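Local coordinates for acyl-CoA dehydrogenase (Bacillus subtilis, PDB 5LNX), which catalyses the FAD-dependent dehydrogenation of saturated acyl-CoA thioesters to 2,3-dehydroacyl-CoA, passing the electrons to an acceptor, at residues 38-43 against 47-52; 261-266 against 272-277; 331-336 against 345-350. All blocks are in the same frame, centred on the assembly; numbering follows the deposited sequence.

Contact 1. Residues 38-43 against 47-52; sequences QLIKKM and GLMGIP
I40 is the first residue of 38-43 to reach the other segment: its CD1 stands 4.2 Å from CE of M49, while the same side chain also packs on I84 of helix 79-90. One helical turn later M43 gives the largest share of the contact. Its CG lies anti to its own carbonyl carbon (chi1 -70°), and the chain runs extended as far as SD before bending at the last bond. The terminal methyl of M49, brought in by a doubly bent chain that crosses M43 at about a right angle, settles into this hook: CE of M49 is 3.4 Å from CB, 3.5 Å from SD and 3.4 Å from CE of M43. L48 adds its CD1, 4.1 Å from CE of M43. With M43 cut back to an alanine, the M49 methyl and CD1 of L48 would probably border a gap and be freer to turn. Helices 9-32, 64-77 and 79-90 close over this apolar cluster through F17, I74 and L85. The backbone of M43 is engaged as well: L48 N donates to M43 O over 3.0 Å with an N-H...O angle of 162°, the nitrogen sitting close to the direction of the C=O bond. G47, with its positive phi of 73°, is the C-prime residue, and the turn is the Schellman motif that ends helix 37-45 in the helical N-terminal domain.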
loop_
_atom_site.group_PDB
_atom_site.type_symbol
_atom_site.label_atom_id
_atom_site.label_comp_id
_atom_site.label_asym_id
_atom_site.label_seq_id
_atom_site.Cartn_x
_atom_site.Cartn_y
_atom_site.Cartn_z
ATOM N N GLN D 38 8.950 -23.656 33.105
ATOM C CA GLN D 38 10.154 -24.503 33.001
ATOM C C GLN D 38 11.206 -24.003 32.031
ATOM O O GLN D 38 12.397 -24.087 32.308
ATOM C CB GLN D 38 9.781 -25.928 32.660
ATOM N N LEU D 39 10.766 -23.493 30.893
ATOM C CA LEU D 39 11.664 -22.900 29.905
ATOM C C LEU D 39 12.384 -21.707 30.459
ATOM O O LEU D 39 13.606 -21.577 30.333
ATOM C CB LEU D 39 10.857 -22.446 28.681
ATOM C CG LEU D 39 11.646 -21.840 27.512
ATOM C CD1 LEU D 39 12.728 -22.797 27.027
ATOM C CD2 LEU D 39 10.752 -21.451 26.349
ATOM N N ILE D 40 11.601 -20.809 31.061
ATOM C CA ILE D 40 12.131 -19.602 31.701
ATOM C C ILE D 40 13.259 -19.996 32.624
ATOM O O ILE D 40 14.374 -19.490 32.511
ATOM C CB ILE D 40 11.045 -18.853 32.493
ATOM C CG1 ILE D 40 9.944 -18.283 31.566
ATOM C CG2 ILE D 40 11.657 -17.728 33.331
ATOM C CD1 ILE D 40 10.433 -17.506 30.365
ATOM N N LYS D 41 12.955 -20.896 33.551
ATOM C CA LYS D 41 13.953 -21.415 34.506
ATOM C C LYS D 41 15.243 -21.795 33.789
ATOM O O LYS D 41 16.318 -21.271 34.092
ATOM C CB LYS D 41 13.385 -22.629 35.228
ATOM C CG LYS D 41 14.300 -23.311 36.240
ATOM C CD LYS D 41 13.530 -24.008 37.354
ATOM C CE LYS D 41 12.667 -23.017 38.120
ATOM N NZ LYS D 41 12.158 -23.550 39.411
ATOM N N LYS D 42 15.091 -22.663 32.790
ATOM C CA LYS D 42 16.201 -23.135 31.950
ATOM C C LYS D 42 16.975 -21.977 31.297
ATOM O O LYS D 42 18.199 -21.876 31.452
ATOM C CB LYS D 42 15.656 -24.088 30.889
ATOM C CG LYS D 42 16.682 -24.977 30.225
ATOM C CD LYS D 42 16.014 -25.856 29.174
ATOM C CE LYS D 42 15.281 -27.042 29.784
ATOM N NZ LYS D 42 16.202 -28.182 30.034
ATOM N N MET D 43 16.251 -21.084 30.615
ATOM C CA MET D 43 16.846 -19.847 30.036
ATOM C C MET D 43 17.654 -19.088 31.076
ATOM O O MET D 43 18.687 -18.490 30.770
ATOM C CB MET D 43 15.768 -18.894 29.512
ATOM C CG MET D 43 15.026 -19.357 28.277
ATOM S SD MET D 43 13.698 -18.215 27.834
ATOM C CE MET D 43 14.648 -16.863 27.124
ATOM N N GLY D 47 21.822 -18.374 31.143
ATOM C CA GLY D 47 22.379 -17.029 31.227
ATOM C C GLY D 47 21.781 -16.076 30.211
ATOM O O GLY D 47 22.476 -15.184 29.702
ATOM N N LEU D 48 20.504 -16.287 29.902
ATOM C CA LEU D 48 19.759 -15.466 28.920
ATOM C C LEU D 48 18.917 -14.348 29.553
ATOM O O LEU D 48 18.420 -13.460 28.857
ATOM C CB LEU D 48 18.846 -16.351 28.087
ATOM C CG LEU D 48 19.538 -17.332 27.131
ATOM C CD1 LEU D 48 18.497 -18.155 26.381
ATOM C CD2 LEU D 48 20.436 -16.605 26.139
ATOM N N MET D 49 18.770 -14.384 30.870
ATOM C CA MET D 49 17.779 -13.547 31.575
ATOM C C MET D 49 18.248 -12.176 32.083
ATOM O O MET D 49 17.440 -11.386 32.564
ATOM C CB MET D 49 17.191 -14.343 32.743
ATOM C CG MET D 49 16.313 -15.495 32.303
ATOM S SD MET D 49 14.715 -14.883 31.778
ATOM C CE MET D 49 14.346 -15.895 30.390
ATOM N N GLY D 50 19.537 -11.909 31.946
ATOM C CA GLY D 50 20.127 -10.636 32.302
ATOM C C GLY D 50 21.293 -10.289 31.419
ATOM O O GLY D 50 22.394 -10.078 31.887
ATOM N N ILE D 51 21.040 -10.195 30.125
ATOM C CA ILE D 51 22.128 -10.186 29.120
ATOM C C ILE D 51 22.876 -8.847 29.049
ATOM O O ILE D 51 24.109 -8.839 29.015
ATOM C CB ILE D 51 21.636 -10.592 27.716
ATOM C CG1 ILE D 51 20.906 -11.939 27.808
ATOM C CG2 ILE D 51 22.802 -10.567 26.709
ATOM C CD1 ILE D 51 20.675 -12.632 26.485
ATOM N N PRO D 52 22.141 -7.711 29.054
ATOM C CA PRO D 52 22.803 -6.421 29.083
ATOM C C PRO D 52 22.974 -5.882 30.518
ATOM O O PRO D 52 23.234 -4.689 30.717
ATOM C CB PRO D 52 21.844 -5.550 28.267
ATOM C CG PRO D 52 20.497 -6.189 28.421
ATOM C CD PRO D 52 20.679 -7.523 29.088
#

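Contact 2. Residues 261-266 against 272-277; sequences DYAKQR and PIAANQ. With FAD (flavin-adenine dinucleotide), chain Q.
Part of the FAD pocket is built where R266, just past the end of helix 229-265, meets I273 in the short 3-10 turn that follows the hairpin of strands 267-268 and 271-272. Two backbone bonds join the pieces: I273 N donates to R266 O (2.9 Å) and A274 N to A263 O (2.9 Å), the second donor tilted out of the carbonyl plane. Thus the turn takes up a carbonyl of the last helical turn. CB of A263 packs on CG1 of I273 and on CB of A274, and CB of P272 lies 3.4 Å from K264 O. In I273, CG1 sits between the backbone N and the carbonyl carbon (chi1 54°) and so faces the helix, whereas CG2 turns to the cofactor, 3.3 Å from C8A of the adenine. N276 lays its amide nearly parallel over a face of the same adenine, ND2 3.5 Å from C6A; ND2 also donates to I273 O, which accepts N276 N from the same face. R266 leaves the backbone with CG anti to N (chi1 175°), its CB over one face of the Y262 ring, and bends at the next bond toward the pyrophosphate. NE donates to O1A of FAD over 2.9 Å at 137°; NH2 adds a weak bond to O1A and lies 2.6 Å from O2P on the other phosphorus. NH1 is held by P126 O of the fourth subunit. A guanidinium lying against both phosphates would be expected to offset part of their negative charge, and the same group bridges the cofactor and the fourth subunit, consistent with a site completed in the assembly.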
loop_
_atom_site.group_PDB
_atom_site.type_symbol
_atom_site.label_atom_id
_atom_site.label_comp_id
_atom_site.label_asym_id
_atom_site.label_seq_id
_atom_site.Cartn_x
_atom_site.Cartn_y
_atom_site.Cartn_z
ATOM N N ASP D 261 10.610 -22.202 1.609
ATOM C CA ASP D 261 10.589 -23.652 1.742
ATOM C C ASP D 261 9.265 -24.267 1.241
ATOM O O ASP D 261 9.248 -25.197 0.417
ATOM C CB ASP D 261 10.836 -23.969 3.268
ATOM C CG ASP D 261 10.629 -25.432 3.620
ATOM O OD1 ASP D 261 9.477 -25.802 3.454
ATOM O OD2 ASP D 261 11.522 -26.199 4.111
ATOM N N TYR D 262 8.147 -23.789 1.748
ATOM C CA TYR D 262 6.850 -24.365 1.308
ATOM C C TYR D 262 6.632 -24.148 -0.189
ATOM O O TYR D 262 6.119 -25.025 -0.878
ATOM C CB TYR D 262 5.661 -23.795 2.073
ATOM C CG TYR D 262 4.338 -24.404 1.681
ATOM C CD1 TYR D 262 3.868 -25.588 2.272
ATOM C CD2 TYR D 262 3.540 -23.790 0.723
ATOM C CE1 TYR D 262 2.650 -26.145 1.897
ATOM C CE2 TYR D 262 2.331 -24.350 0.324
ATOM C CZ TYR D 262 1.886 -25.521 0.922
ATOM O OH TYR D 262 0.648 -26.023 0.546
ATOM N N ALA D 263 6.965 -22.948 -0.648
ATOM C CA ALA D 263 6.674 -22.485 -2.005
ATOM C C ALA D 263 7.477 -23.225 -3.065
ATOM O O ALA D 263 7.155 -23.154 -4.258
ATOM C CB ALA D 263 6.957 -20.995 -2.115
ATOM N N LYS D 264 8.585 -23.801 -2.612
ATOM C CA LYS D 264 9.552 -24.515 -3.445
ATOM C C LYS D 264 9.122 -25.958 -3.633
ATOM O O LYS D 264 9.354 -26.556 -4.694
ATOM C CB LYS D 264 10.945 -24.509 -2.789
ATOM C CG LYS D 264 11.766 -23.267 -3.095
ATOM C CD LYS D 264 12.940 -23.121 -2.156
ATOM C CE LYS D 264 14.086 -23.999 -2.611
ATOM N NZ LYS D 264 15.163 -24.022 -1.587
ATOM N N GLN D 265 8.530 -26.497 -2.572
ATOM C CA GLN D 265 8.121 -27.896 -2.456
ATOM C C GLN D 265 6.721 -28.074 -3.029
ATOM O O GLN D 265 6.408 -29.076 -3.682
ATOM C CB GLN D 265 8.119 -28.308 -0.961
ATOM C CG GLN D 265 7.134 -29.442 -0.590
ATOM C CD GLN D 265 6.408 -29.311 0.771
ATOM O OE1 GLN D 265 5.193 -29.579 0.856
ATOM N NE2 GLN D 265 7.093 -28.824 1.797
ATOM N N ARG D 266 5.857 -27.121 -2.742
ATOM C CA ARG D 266 4.446 -27.229 -3.128
ATOM C C ARG D 266 4.251 -27.035 -4.630
ATOM O O ARG D 266 4.610 -25.990 -5.183
ATOM C CB ARG D 266 3.587 -26.211 -2.393
ATOM C CG ARG D 266 2.144 -26.223 -2.855
ATOM C CD ARG D 266 1.419 -27.488 -2.433
ATOM N NE ARG D 266 0.017 -27.409 -2.816
ATOM C CZ ARG D 266 -0.896 -28.336 -2.534
ATOM N NH1 ARG D 266 -0.534 -29.468 -1.949
ATOM N NH2 ARG D 266 -2.179 -28.157 -2.896
ATOM N N PRO D 272 6.404 -25.915 -9.273
ATOM C CA PRO D 272 6.265 -25.386 -7.929
ATOM C C PRO D 272 5.607 -24.002 -7.933
ATOM O O PRO D 272 5.876 -23.194 -8.820
ATOM C CB PRO D 272 7.725 -25.323 -7.414
ATOM C CG PRO D 272 8.552 -26.048 -8.438
ATOM C CD PRO D 272 7.807 -25.878 -9.724
ATOM N N ILE D 273 4.807 -23.707 -6.907
ATOM C CA ILE D 273 4.127 -22.382 -6.812
ATOM C C ILE D 273 5.066 -21.167 -6.892
ATOM O O ILE D 273 4.744 -20.168 -7.532
ATOM C CB ILE D 273 3.198 -22.254 -5.588
ATOM C CG1 ILE D 273 3.927 -22.573 -4.290
ATOM C CG2 ILE D 273 1.968 -23.145 -5.777
ATOM C CD1 ILE D 273 3.134 -22.163 -3.066
ATOM N N ALA D 274 6.254 -21.303 -6.326
ATOM C CA ALA D 274 7.324 -20.305 -6.455
ATOM C C ALA D 274 7.659 -19.848 -7.872
ATOM O O ALA D 274 8.195 -18.767 -8.066
ATOM C CB ALA D 274 8.586 -20.824 -5.781
ATOM N N ALA D 275 7.441 -20.704 -8.858
ATOM C CA ALA D 275 7.766 -20.382 -10.255
ATOM C C ALA D 275 6.840 -19.279 -10.776
ATOM O O ALA D 275 7.033 -18.727 -11.856
ATOM C CB ALA D 275 7.641 -21.626 -11.127
ATOM N N ASN D 276 5.789 -19.013 -10.022
ATOM C CA ASN D 276 4.856 -17.948 -10.337
ATOM C C ASN D 276 5.242 -16.634 -9.695
ATOM O O ASN D 276 5.440 -16.565 -8.486
ATOM C CB ASN D 276 3.477 -18.324 -9.858
ATOM C CG ASN D 276 2.988 -19.599 -10.478
ATOM O OD1 ASN D 276 2.752 -19.658 -11.681
ATOM N ND2 ASN D 276 2.767 -20.608 -9.655
ATOM N N GLN D 277 5.370 -15.607 -10.526
ATOM C CA GLN D 277 5.772 -14.275 -10.095
ATOM C C GLN D 277 4.784 -13.670 -9.076
ATOM O O GLN D 277 5.164 -12.955 -8.174
ATOM C CB GLN D 277 5.947 -13.371 -11.313
ATOM C CG GLN D 277 7.307 -13.502 -11.963
ATOM C CD GLN D 277 7.518 -12.513 -13.092
ATOM O OE1 GLN D 277 6.561 -11.908 -13.601
ATOM N NE2 GLN D 277 8.751 -12.437 -13.579
HETATM P PA FAD Q . -2.635 -24.105 -3.479
HETATM O O1A FAD Q . -1.507 -24.999 -3.001
HETATM O O2A FAD Q . -3.380 -24.317 -4.753
HETATM O O5B FAD Q . -1.990 -22.642 -3.742
HETATM C C5B FAD Q . -1.144 -22.042 -2.759
HETATM C C4B FAD Q . -0.615 -20.680 -3.219
HETATM O O4B FAD Q . -0.039 -20.831 -4.510
HETATM C C3B FAD Q . -1.701 -19.634 -3.324
HETATM O O3B FAD Q . -1.270 -18.396 -2.751
HETATM C C2B FAD Q . -1.946 -19.477 -4.802
HETATM O O2B FAD Q . -2.232 -18.109 -5.102
HETATM C C1B FAD Q . -0.623 -19.893 -5.390
HETATM N N9A FAD Q . -0.681 -20.432 -6.747
HETATM C C8A FAD Q . -0.682 -21.727 -7.111
HETATM N N7A FAD Q . -0.674 -21.847 -8.463
HETATM C C5A FAD Q . -0.634 -20.588 -8.957
HETATM C C6A FAD Q . -0.572 -19.960 -10.288
HETATM N N6A FAD Q . -0.587 -20.736 -11.376
HETATM N N1A FAD Q . -0.500 -18.603 -10.357
HETATM C C2A FAD Q . -0.500 -17.820 -9.253
HETATM N N3A FAD Q . -0.531 -18.333 -8.022
HETATM C C4A FAD Q . -0.613 -19.664 -7.818
HETATM N N1 FAD Q . -12.837 -26.470 -1.170
HETATM C C2 FAD Q . -14.003 -26.991 -1.651
HETATM O O2 FAD Q . -14.012 -27.524 -2.785
HETATM N N3 FAD Q . -15.154 -26.918 -0.936
HETATM C C4 FAD Q . -15.234 -26.343 0.269
HETATM O O4 FAD Q . -16.311 -26.319 0.896
HETATM C C4X FAD Q . -14.019 -25.763 0.848
HETATM N N5 FAD Q . -14.049 -25.154 2.048
HETATM C C5X FAD Q . -12.923 -24.622 2.590
HETATM C C6 FAD Q . -12.972 -24.059 3.860
HETATM C C7 FAD Q . -11.842 -23.504 4.419
HETATM C C7M FAD Q . -11.920 -22.866 5.775
HETATM C C8 FAD Q . -10.569 -23.575 3.697
HETATM C C8M FAD Q . -9.319 -22.983 4.281
HETATM C C9 FAD Q . -10.510 -24.152 2.443
HETATM C C9A FAD Q . -11.635 -24.696 1.840
HETATM N N10 FAD Q . -11.588 -25.306 0.547
HETATM C C10 FAD Q . -12.776 -25.862 0.046
HETATM C "C1'" FAD Q . -10.338 -25.446 -0.228
HETATM C "C2'" FAD Q . -9.888 -24.215 -0.988
HETATM O "O2'" FAD Q . -10.686 -24.185 -2.153
HETATM C "C3'" FAD Q . -8.398 -24.289 -1.335
HETATM O "O3'" FAD Q . -7.609 -23.949 -0.171
HETATM C "C4'" FAD Q . -7.945 -23.417 -2.517
HETATM O "O4'" FAD Q . -8.759 -23.673 -3.672
HETATM C "C5'" FAD Q . -6.471 -23.617 -2.879
HETATM O "O5'" FAD Q . -5.977 -24.883 -2.412
HETATM P P FAD Q . -4.549 -25.053 -1.618
HETATM O O1P FAD Q . -4.852 -24.623 -0.192
HETATM O O2P FAD Q . -3.850 -26.371 -1.894
HETATM O O3P FAD Q . -3.639 -23.866 -2.246
#

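Contact 3. Residues 331-336 against 345-350; sequences DAVQIY and YPVERL. With FAD (flavin-adenine dinucleotide), chain Q.
CG1 of V347 lies over one face of the Y336 ring, 3.7 Å above its plane and displaced toward the rim, a CH-pi contact with the methyl 4.1 Å from the ring centroid. At the edge, in the ring plane, comes CD1 of Y345, 3.9 Å from CE1 of Y336; the Y345 ring itself is met obliquely. CD of P346 approaches at a slant, 4.0 Å from the same CE1. The opposite face of Y336 belongs to Y262 of helix 229-265, stacked on it, and the phenol OH makes a weak hydrogen bond to H258 O of that helix. V347 is the wedge of the contact. With CG1 anti to its carbonyl carbon (chi1 -75°), that methyl reaches both the Y336 face and CB of A332, 4.0 Å away, while CG2 points between V333 and the root of the tyrosine ring. V333 in turn sets its CG2 3.8 Å from V347 O. This joins the short helix 332-336 to the start of helix 348-356 in the C-terminal helical domain, both resting on helix 229-265, where A255 touches A332 and L350. E348 sends its carboxylate away from the contact to a salt bridge with R352. On the far side of helix 332-336 from V347, the backbone serves FAD: Q334 O accepts a hydrogen bond from the ribose hydroxyl O3B over 2.7 Å, and the Q334 amide is bonded to K355, E365 and Q358 of the fourth subunit.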
loop_
_atom_site.group_PDB
_atom_site.type_symbol
_atom_site.label_atom_id
_atom_site.label_comp_id
_atom_site.label_asym_id
_atom_site.label_seq_id
_atom_site.Cartn_x
_atom_site.Cartn_y
_atom_site.Cartn_z
ATOM N N ASP D 331 1.212 -13.072 4.026
ATOM C CA ASP D 331 1.518 -13.325 2.631
ATOM C C ASP D 331 1.859 -14.799 2.796
ATOM O O ASP D 331 1.212 -15.647 2.205
ATOM C CB ASP D 331 2.659 -12.499 2.008
ATOM C CG ASP D 331 2.164 -11.404 1.067
ATOM O OD1 ASP D 331 0.957 -11.390 0.703
ATOM O OD2 ASP D 331 3.005 -10.590 0.615
ATOM N N ALA D 332 2.780 -15.082 3.704
ATOM C CA ALA D 332 3.001 -16.438 4.238
ATOM C C ALA D 332 1.751 -17.299 4.452
ATOM O O ALA D 332 1.668 -18.434 3.977
ATOM C CB ALA D 332 3.786 -16.363 5.531
ATOM N N VAL D 333 0.787 -16.799 5.200
ATOM C CA VAL D 333 -0.485 -17.516 5.275
ATOM C C VAL D 333 -0.973 -17.823 3.859
ATOM O O VAL D 333 -1.407 -18.946 3.571
ATOM C CB VAL D 333 -1.561 -16.737 6.045
ATOM C CG1 VAL D 333 -2.907 -17.413 5.903
ATOM C CG2 VAL D 333 -1.203 -16.683 7.521
ATOM N N GLN D 334 -0.928 -16.815 3.000
ATOM C CA GLN D 334 -1.479 -16.899 1.635
ATOM C C GLN D 334 -0.736 -17.952 0.797
ATOM O O GLN D 334 -1.325 -18.637 -0.048
ATOM C CB GLN D 334 -1.348 -15.531 0.926
ATOM C CG GLN D 334 -2.110 -15.411 -0.375
ATOM C CD GLN D 334 -3.594 -15.403 -0.158
ATOM O OE1 GLN D 334 -4.071 -15.141 0.953
ATOM N NE2 GLN D 334 -4.350 -15.627 -1.222
ATOM N N ILE D 335 0.561 -18.024 1.024
ATOM C CA ILE D 335 1.454 -18.830 0.220
ATOM C C ILE D 335 1.262 -20.324 0.533
ATOM O O ILE D 335 1.317 -21.185 -0.381
ATOM C CB ILE D 335 2.904 -18.419 0.445
ATOM C CG1 ILE D 335 3.138 -17.050 -0.207
ATOM C CG2 ILE D 335 3.844 -19.473 -0.135
ATOM C CD1 ILE D 335 4.539 -16.489 -0.082
ATOM N N TYR D 336 1.022 -20.610 1.805
ATOM C CA TYR D 336 0.557 -21.928 2.226
ATOM C C TYR D 336 -0.868 -22.252 1.796
ATOM O O TYR D 336 -1.288 -23.412 1.819
ATOM C CB TYR D 336 0.634 -22.063 3.732
ATOM C CG TYR D 336 1.980 -22.486 4.266
ATOM C CD1 TYR D 336 2.112 -23.642 5.001
ATOM C CD2 TYR D 336 3.089 -21.681 4.124
ATOM C CE1 TYR D 336 3.334 -24.031 5.509
ATOM C CE2 TYR D 336 4.315 -22.044 4.680
ATOM C CZ TYR D 336 4.421 -23.225 5.363
ATOM O OH TYR D 336 5.613 -23.633 5.899
ATOM N N TYR D 345 -0.390 -26.099 11.139
ATOM C CA TYR D 345 0.696 -25.466 10.364
ATOM C C TYR D 345 1.187 -24.146 11.000
ATOM O O TYR D 345 0.391 -23.440 11.639
ATOM C CB TYR D 345 0.207 -25.208 8.940
ATOM C CG TYR D 345 0.157 -26.459 8.115
ATOM C CD1 TYR D 345 1.214 -26.804 7.285
ATOM C CD2 TYR D 345 -0.934 -27.313 8.172
ATOM C CE1 TYR D 345 1.172 -27.956 6.513
ATOM C CE2 TYR D 345 -0.981 -28.468 7.411
ATOM C CZ TYR D 345 0.077 -28.783 6.586
ATOM O OH TYR D 345 0.038 -29.904 5.798
ATOM N N PRO D 346 2.471 -23.776 10.753
ATOM C CA PRO D 346 3.246 -22.834 11.551
ATOM C C PRO D 346 3.136 -21.327 11.222
ATOM O O PRO D 346 3.849 -20.541 11.822
ATOM C CB PRO D 346 4.676 -23.281 11.240
ATOM C CG PRO D 346 4.620 -23.631 9.801
ATOM C CD PRO D 346 3.238 -24.152 9.541
ATOM N N VAL D 347 2.298 -20.954 10.257
ATOM C CA VAL D 347 2.226 -19.550 9.748
ATOM C C VAL D 347 1.080 -18.700 10.294
ATOM O O VAL D 347 1.144 -17.484 10.346
ATOM C CB VAL D 347 2.114 -19.470 8.205
ATOM C CG1 VAL D 347 3.448 -19.771 7.572
ATOM C CG2 VAL D 347 1.022 -20.380 7.664
ATOM N N GLU D 348 -0.000 -19.355 10.639
ATOM C CA GLU D 348 -1.178 -18.690 11.132
ATOM C C GLU D 348 -0.933 -17.914 12.491
ATOM O O GLU D 348 -1.485 -16.818 12.753
ATOM C CB GLU D 348 -2.250 -19.756 11.094
ATOM C CG GLU D 348 -3.397 -19.432 11.958
ATOM C CD GLU D 348 -3.063 -19.565 13.421
ATOM O OE1 GLU D 348 -2.224 -20.433 13.784
ATOM O OE2 GLU D 348 -3.576 -18.720 14.172
ATOM N N ARG D 349 0.006 -18.431 13.268
ATOM C CA ARG D 349 0.391 -17.841 14.546
ATOM C C ARG D 349 1.151 -16.576 14.318
ATOM O O ARG D 349 1.199 -15.705 15.180
ATOM C CB ARG D 349 1.271 -18.800 15.328
ATOM C CG ARG D 349 2.660 -18.987 14.769
ATOM C CD ARG D 349 3.448 -19.990 15.592
ATOM N NE ARG D 349 2.808 -21.295 15.633
ATOM C CZ ARG D 349 3.357 -22.384 16.151
ATOM N NH1 ARG D 349 4.586 -22.346 16.672
ATOM N NH2 ARG D 349 2.668 -23.525 16.163
ATOM N N LEU D 350 1.786 -16.484 13.160
ATOM C CA LEU D 350 2.665 -15.350 12.851
ATOM C C LEU D 350 1.820 -14.124 12.602
ATOM O O LEU D 350 2.244 -13.023 12.924
ATOM C CB LEU D 350 3.511 -15.645 11.624
ATOM C CG LEU D 350 4.458 -16.842 11.777
ATOM C CD1 LEU D 350 5.285 -17.026 10.522
ATOM C CD2 LEU D 350 5.370 -16.714 12.982
HETATM P PA FAD Q . -2.635 -24.105 -3.479
HETATM O O1A FAD Q . -1.507 -24.999 -3.001
HETATM O O2A FAD Q . -3.380 -24.317 -4.753
HETATM O O5B FAD Q . -1.990 -22.642 -3.742
HETATM C C5B FAD Q . -1.144 -22.042 -2.759
HETATM C C4B FAD Q . -0.615 -20.680 -3.219
HETATM O O4B FAD Q . -0.039 -20.831 -4.510
HETATM C C3B FAD Q . -1.701 -19.634 -3.324
HETATM O O3B FAD Q . -1.270 -18.396 -2.751
HETATM C C2B FAD Q . -1.946 -19.477 -4.802
HETATM O O2B FAD Q . -2.232 -18.109 -5.102
HETATM C C1B FAD Q . -0.623 -19.893 -5.390
HETATM N N9A FAD Q . -0.681 -20.432 -6.747
HETATM C C8A FAD Q . -0.682 -21.727 -7.111
HETATM N N7A FAD Q . -0.674 -21.847 -8.463
HETATM C C5A FAD Q . -0.634 -20.588 -8.957
HETATM C C6A FAD Q . -0.572 -19.960 -10.288
HETATM N N6A FAD Q . -0.587 -20.736 -11.376
HETATM N N1A FAD Q . -0.500 -18.603 -10.357
HETATM C C2A FAD Q . -0.500 -17.820 -9.253
HETATM N N3A FAD Q . -0.531 -18.333 -8.022
HETATM C C4A FAD Q . -0.613 -19.664 -7.818
HETATM N N1 FAD Q . -12.837 -26.470 -1.170
HETATM C C2 FAD Q . -14.003 -26.991 -1.651
HETATM O O2 FAD Q . -14.012 -27.524 -2.785
HETATM N N3 FAD Q . -15.154 -26.918 -0.936
HETATM C C4 FAD Q . -15.234 -26.343 0.269
HETATM O O4 FAD Q . -16.311 -26.319 0.896
HETATM C C4X FAD Q . -14.019 -25.763 0.848
HETATM N N5 FAD Q . -14.049 -25.154 2.048
HETATM C C5X FAD Q . -12.923 -24.622 2.590
HETATM C C6 FAD Q . -12.972 -24.059 3.860
HETATM C C7 FAD Q . -11.842 -23.504 4.419
HETATM C C7M FAD Q . -11.920 -22.866 5.775
HETATM C C8 FAD Q . -10.569 -23.575 3.697
HETATM C C8M FAD Q . -9.319 -22.983 4.281
HETATM C C9 FAD Q . -10.510 -24.152 2.443
HETATM C C9A FAD Q . -11.635 -24.696 1.840
HETATM N N10 FAD Q . -11.588 -25.306 0.547
HETATM C C10 FAD Q . -12.776 -25.862 0.046
HETATM C "C1'" FAD Q . -10.338 -25.446 -0.228
HETATM C "C2'" FAD Q . -9.888 -24.215 -0.988
HETATM O "O2'" FAD Q . -10.686 -24.185 -2.153
HETATM C "C3'" FAD Q . -8.398 -24.289 -1.335
HETATM O "O3'" FAD Q . -7.609 -23.949 -0.171
HETATM C "C4'" FAD Q . -7.945 -23.417 -2.517
HETATM O "O4'" FAD Q . -8.759 -23.673 -3.672
HETATM C "C5'" FAD Q . -6.471 -23.617 -2.879
HETATM O "O5'" FAD Q . -5.977 -24.883 -2.412
HETATM P P FAD Q . -4.549 -25.053 -1.618
HETATM O O1P FAD Q . -4.852 -24.623 -0.192
HETATM O O2P FAD Q . -3.850 -26.371 -1.894
HETATM O O3P FAD Q . -3.639 -23.866 -2.246
#

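Contacts 2 and 3 lie side by side in the C-terminal domain, centres about 14 Å apart, and share one FAD: contact 2 meets the pyrophosphate, the adenine and one side of the adenosine ribose, contact 3 the ribose hydroxyl O3B. They touch directly, CD1 of I273 lying 3.4 Å from I335 O and CB of Y262 3.4 Å from CE2 of Y336. Other groups bonded to this cofactor come from neighbouring copies, among them T124, S130, T156 and E365 of the fourth subunit and Q277 of the third, making the site a shared one. Contact 1 stands apart in the N-terminal domain, its nearest atoms about 12 Å from contact 3 and about 23 Å from contact 2.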